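Local coordinates for cytochrome c class I (Sideroxydans lithotrophicus, PDB 4XXL), which probably carries electrons as a small monoheme cytochrome c, a shuttle used in lithoautotrophic growth, at residues I76-K84 / E93-K101. Sequence-based numbering, arbitrary orientation. Where two conformers were deposited one is given.
With HEC (heme c), chain B.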
loop_
_atom_site.group_PDB
_atom_site.type_symbol
_atom_site.label_atom_id
_atom_site.label_comp_id
_atom_site.label_asym_id
_atom_site.label_seq_id
_atom_site.Cartn_x
_atom_site.Cartn_y
_atom_site.Cartn_z
ATOM N N ILE A 76 -4.595 1.368 6.056
ATOM C CA ILE A 76 -4.213 2.722 6.572
ATOM C C ILE A 76 -3.276 2.553 7.780
ATOM O O ILE A 76 -2.239 3.248 7.862
ATOM C CB ILE A 76 -5.424 3.610 6.933
ATOM C CG1 ILE A 76 -6.138 3.975 5.647
ATOM C CG2 ILE A 76 -4.960 4.829 7.738
ATOM C CD1 ILE A 76 -7.482 4.692 5.826
ATOM N N HIS A 77 -3.631 1.603 8.681
ATOM C CA HIS A 77 -2.769 1.253 9.785
ATOM C C HIS A 77 -1.412 0.754 9.330
ATOM O O HIS A 77 -0.377 1.221 9.791
ATOM C CB HIS A 77 -3.444 0.233 10.703
ATOM C CG HIS A 77 -2.551 -0.253 11.772
ATOM N ND1 HIS A 77 -2.338 0.442 12.943
ATOM C CD2 HIS A 77 -1.766 -1.350 11.837
ATOM C CE1 HIS A 77 -1.479 -0.223 13.695
ATOM N NE2 HIS A 77 -1.114 -1.313 13.046
ATOM N N HIS A 78 -1.411 -0.138 8.374
ATOM C CA HIS A 78 -0.159 -0.722 7.921
ATOM C C HIS A 78 0.817 0.328 7.384
ATOM O O HIS A 78 2.012 0.213 7.606
ATOM C CB HIS A 78 -0.431 -1.711 6.786
ATOM C CG HIS A 78 0.814 -2.239 6.157
ATOM N ND1 HIS A 78 1.347 -1.754 4.988
ATOM C CD2 HIS A 78 1.669 -3.196 6.593
ATOM C CE1 HIS A 78 2.464 -2.393 4.733
ATOM N NE2 HIS A 78 2.651 -3.303 5.657
ATOM N N VAL A 79 0.321 1.316 6.647
ATOM C CA VAL A 79 1.215 2.327 6.060
ATOM C C VAL A 79 1.614 3.504 6.951
ATOM O O VAL A 79 2.438 4.363 6.553
ATOM C CB VAL A 79 0.615 2.782 4.746
ATOM C CG1 VAL A 79 -0.520 3.781 4.906
ATOM C CG2 VAL A 79 1.692 3.235 3.761
ATOM N N THR A 80 0.991 3.559 8.120
ATOM C CA THR A 80 1.218 4.646 9.086
ATOM C C THR A 80 1.786 4.167 10.410
ATOM O O THR A 80 1.800 4.945 11.368
ATOM C CB THR A 80 -0.090 5.472 9.325
ATOM O OG1 THR A 80 -1.068 4.625 9.901
ATOM C CG2 THR A 80 -0.611 6.175 8.053
ATOM N N SER A 81 2.198 2.900 10.538
ATOM C CA SER A 81 2.742 2.360 11.818
ATOM C C SER A 81 4.207 1.916 11.841
ATOM O O SER A 81 4.787 1.837 12.913
ATOM C CB SER A 81 1.930 1.170 12.303
ATOM O OG SER A 81 1.845 0.183 11.308
ATOM N N GLY A 82 4.788 1.578 10.702
ATOM C CA GLY A 82 6.161 1.049 10.708
ATOM C C GLY A 82 6.384 -0.249 11.371
ATOM O O GLY A 82 7.458 -0.451 12.025
ATOM N N GLU A 83 5.423 -1.159 11.219
ATOM C CA GLU A 83 5.582 -2.467 11.822
ATOM C C GLU A 83 6.479 -3.298 10.938
ATOM O O GLU A 83 6.803 -2.926 9.791
ATOM C CB GLU A 83 4.219 -3.113 12.003
ATOM C CG GLU A 83 3.388 -2.389 13.060
ATOM C CD GLU A 83 1.944 -2.885 13.206
ATOM O OE1 GLU A 83 1.421 -3.583 12.305
ATOM O OE2 GLU A 83 1.312 -2.533 14.231
ATOM N N LYS A 84 6.913 -4.437 11.482
ATOM C CA LYS A 84 7.843 -5.307 10.759
ATOM C C LYS A 84 7.296 -5.767 9.404
ATOM O O LYS A 84 6.102 -6.055 9.198
ATOM C CB LYS A 84 8.294 -6.500 11.627
ATOM C CG LYS A 84 9.147 -6.046 12.813
ATOM C CD LYS A 84 10.621 -5.787 12.442
ATOM C CE LYS A 84 11.486 -7.030 12.688
ATOM N NZ LYS A 84 12.965 -6.806 12.690
ATOM N N GLU A 93 12.576 -5.482 8.037
ATOM C CA GLU A 93 12.760 -4.010 8.201
ATOM C C GLU A 93 11.436 -3.485 8.738
ATOM O O GLU A 93 10.419 -4.109 8.585
ATOM C CB GLU A 93 13.007 -3.292 6.875
ATOM C CG GLU A 93 14.219 -3.814 6.112
ATOM C CD GLU A 93 14.501 -3.077 4.805
ATOM O OE1 GLU A 93 13.872 -2.022 4.501
ATOM O OE2 GLU A 93 15.386 -3.589 4.038
ATOM N N GLU A 94 11.464 -2.303 9.350
ATOM C CA GLU A 94 10.201 -1.631 9.722
ATOM C C GLU A 94 9.653 -1.094 8.382
ATOM O O GLU A 94 10.428 -0.502 7.588
ATOM C CB GLU A 94 10.453 -0.477 10.711
ATOM C CG GLU A 94 10.997 -0.819 12.085
ATOM C CD GLU A 94 11.911 0.287 12.721
ATOM O OE1 GLU A 94 13.128 -0.031 12.970
ATOM O OE2 GLU A 94 11.452 1.469 12.949
ATOM N N HIS A 95 8.353 -1.300 8.084
ATOM C CA HIS A 95 7.778 -0.855 6.791
ATOM C C HIS A 95 7.804 0.667 6.686
ATOM O O HIS A 95 7.668 1.350 7.731
ATOM C CB HIS A 95 6.381 -1.416 6.581
ATOM C CG HIS A 95 5.820 -1.244 5.171
ATOM N ND1 HIS A 95 5.248 -0.072 4.759
ATOM C CD2 HIS A 95 5.940 -1.993 4.045
ATOM C CE1 HIS A 95 4.924 -0.149 3.480
ATOM N NE2 HIS A 95 5.252 -1.348 3.009
ATOM N N LYS A 96 7.966 1.178 5.467
ATOM C CA LYS A 96 7.813 2.616 5.117
ATOM C C LYS A 96 6.582 3.175 5.860
ATOM O O LYS A 96 5.508 2.555 5.851
ATOM C CB LYS A 96 7.645 2.772 3.619
ATOM C CG LYS A 96 7.420 4.212 3.174
ATOM C CD LYS A 96 8.653 5.004 3.378
ATOM C CE LYS A 96 8.510 6.394 2.762
ATOM N NZ LYS A 96 9.721 7.182 3.046
ATOM N N ASN A 97 6.775 4.266 6.582
ATOM C CA ASN A 97 5.715 4.863 7.385
ATOM C C ASN A 97 5.462 6.256 6.840
ATOM O O ASN A 97 6.353 7.113 6.974
ATOM C CB ASN A 97 6.159 4.902 8.839
ATOM C CG ASN A 97 5.140 5.457 9.735
ATOM O OD1 ASN A 97 4.159 6.065 9.307
ATOM N ND2 ASN A 97 5.359 5.283 10.989
ATOM N N ILE A 98 4.291 6.490 6.286
ATOM C CA ILE A 98 3.982 7.800 5.758
ATOM C C ILE A 98 3.111 8.657 6.715
ATOM O O ILE A 98 2.564 9.730 6.297
ATOM C CB ILE A 98 3.402 7.752 4.329
ATOM C CG1 ILE A 98 2.124 6.952 4.304
ATOM C CG2 ILE A 98 4.489 7.218 3.368
ATOM C CD1 ILE A 98 1.454 6.960 2.934
ATOM N N ASN A 99 3.000 8.249 7.970
ATOM C CA ASN A 99 2.252 9.044 8.960
ATOM C C ASN A 99 2.885 10.437 9.072
ATOM O O ASN A 99 4.082 10.561 9.225
ATOM C CB ASN A 99 2.182 8.335 10.245
ATOM C CG ASN A 99 1.026 8.799 11.135
ATOM O OD1 ASN A 99 -0.040 9.187 10.649
ATOM N ND2 ASN A 99 1.241 8.715 12.419
ATOM N N GLY A 100 2.067 11.465 8.871
ATOM C CA GLY A 100 2.562 12.830 8.931
ATOM C C GLY A 100 3.235 13.314 7.663
ATOM O O GLY A 100 3.629 14.480 7.581
ATOM N N LYS A 101 3.343 12.459 6.649
ATOM C CA LYS A 101 4.006 12.824 5.379
ATOM C C LYS A 101 3.029 13.141 4.251
ATOM O O LYS A 101 3.417 13.565 3.155
ATOM C CB LYS A 101 4.961 11.745 4.897
ATOM C CG LYS A 101 6.085 11.439 5.850
ATOM C CD LYS A 101 6.692 12.644 6.559
ATOM C CE LYS A 101 7.749 12.181 7.584
ATOM N NZ LYS A 101 8.821 11.381 6.931
HETATM FE FE HEC B . 5.146 -2.026 1.165
HETATM C CHA HEC B . 3.750 -4.995 2.320
HETATM C CHB HEC B . 1.992 -0.713 0.674
HETATM C CHC HEC B . 6.541 1.066 0.516
HETATM C CHD HEC B . 8.192 -3.461 1.028
HETATM N NA HEC B . 3.240 -2.733 1.505
HETATM C C1A HEC B . 2.904 -3.980 1.893
HETATM C C2A HEC B . 1.490 -4.073 1.825
HETATM C C3A HEC B . 1.028 -2.872 1.341
HETATM C C4A HEC B . 2.147 -2.021 1.130
HETATM C CMA HEC B . -0.383 -2.476 1.030
HETATM C CAA HEC B . 0.711 -5.326 2.222
HETATM C CBA HEC B . 0.421 -5.283 3.705
HETATM C CGA HEC B . -0.465 -6.416 4.194
HETATM O O1A HEC B . -0.623 -7.425 3.492
HETATM O O2A HEC B . -1.135 -6.244 5.267
HETATM N NB HEC B . 4.433 -0.195 0.679
HETATM C C1B HEC B . 3.104 0.134 0.530
HETATM C C2B HEC B . 2.998 1.520 0.205
HETATM C C3B HEC B . 4.228 2.059 0.167
HETATM C C4B HEC B . 5.158 0.983 0.486
HETATM C CMB HEC B . 1.698 2.240 -0.013
HETATM C CAB HEC B . 4.660 3.462 -0.006
HETATM C CBB HEC B . 4.152 4.262 1.043
HETATM N NC HEC B . 7.072 -1.344 0.795
HETATM C C1C HEC B . 7.351 -0.031 0.594
HETATM C C2C HEC B . 8.732 -0.014 0.311
HETATM C C3C HEC B . 9.259 -1.290 0.350
HETATM C C4C HEC B . 8.150 -2.110 0.716
HETATM C CMC HEC B . 9.437 1.235 -0.072
HETATM C CAC HEC B . 10.691 -1.712 0.060
HETATM C CBC HEC B . 11.737 -1.094 0.757
HETATM N ND HEC B . 5.810 -3.793 1.641
HETATM C C1D HEC B . 7.105 -4.243 1.489
HETATM C C2D HEC B . 7.250 -5.646 1.952
HETATM C C3D HEC B . 6.029 -6.029 2.298
HETATM C C4D HEC B . 5.111 -4.896 2.071
HETATM C CMD HEC B . 8.507 -6.428 1.963
HETATM C CAD HEC B . 5.600 -7.421 2.794
HETATM C CBD HEC B . 5.675 -7.504 4.290
HETATM C CGD HEC B . 5.282 -8.854 4.901
HETATM O O1D HEC B . 4.549 -9.697 4.298
HETATM O O2D HEC B . 5.655 -9.081 6.083
HETATM O O HOH W 1 4.095 1.735 8.080
HETATM O O HOH W 2 3.786 5.308 13.596
HETATM O O HOH W 3 8.733 1.817 13.043
#
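His78 turns the edge of its imidazole onto the face of the His95 ring. The pair is edge-to-face, with ring centroids 4.3 Å apart and planes at 53°. CE1 of His78 sits over the centre of the His95 ring. The same CE1 also meets the porphyrin, 3.3 Å from heme C1A. His78 fills the angle between the His95 ring and the porphyrin, touching both, and the propionate carbon CBA lies over the centre of one of its faces.

His95 NE2 binds the heme iron at 2.0 Å. On the far side of its ring, ND1 donates to Lys96 O, in the carbonyl plane and on a lone pair, though this oxygen is tilted 20° from the ring plane. The bond probably limits rotation of the imidazole and would probably make it a stronger electron donor to the iron. His95 N donates to Glu83 O at 2.8 Å, which ties the ligand to the chain leaving helix 71-81. This is a class I cytochrome c fold with bis-histidine iron, His47 being the other axial ligand.

Further along, Ile98 N donates to Val79 O at 2.8 Å. With chi1 at 79°, Val79 turns CG2 to both Ile98 CG1 and heme CBB, and Ile107 of helix 104-115 packs on both side chains. Asn97 OD1 accepts from Asn99 N in an Asx turn. Asn97 ND2 donates to a water that in turn donates to Thr80 O. Asn99 CB lies 3.8 Å from Thr80 CB. A second water donates to His78 O and Lys96 O and accepts from Gly82 N, linking the 76-84 segment to the residue after the axial ligand.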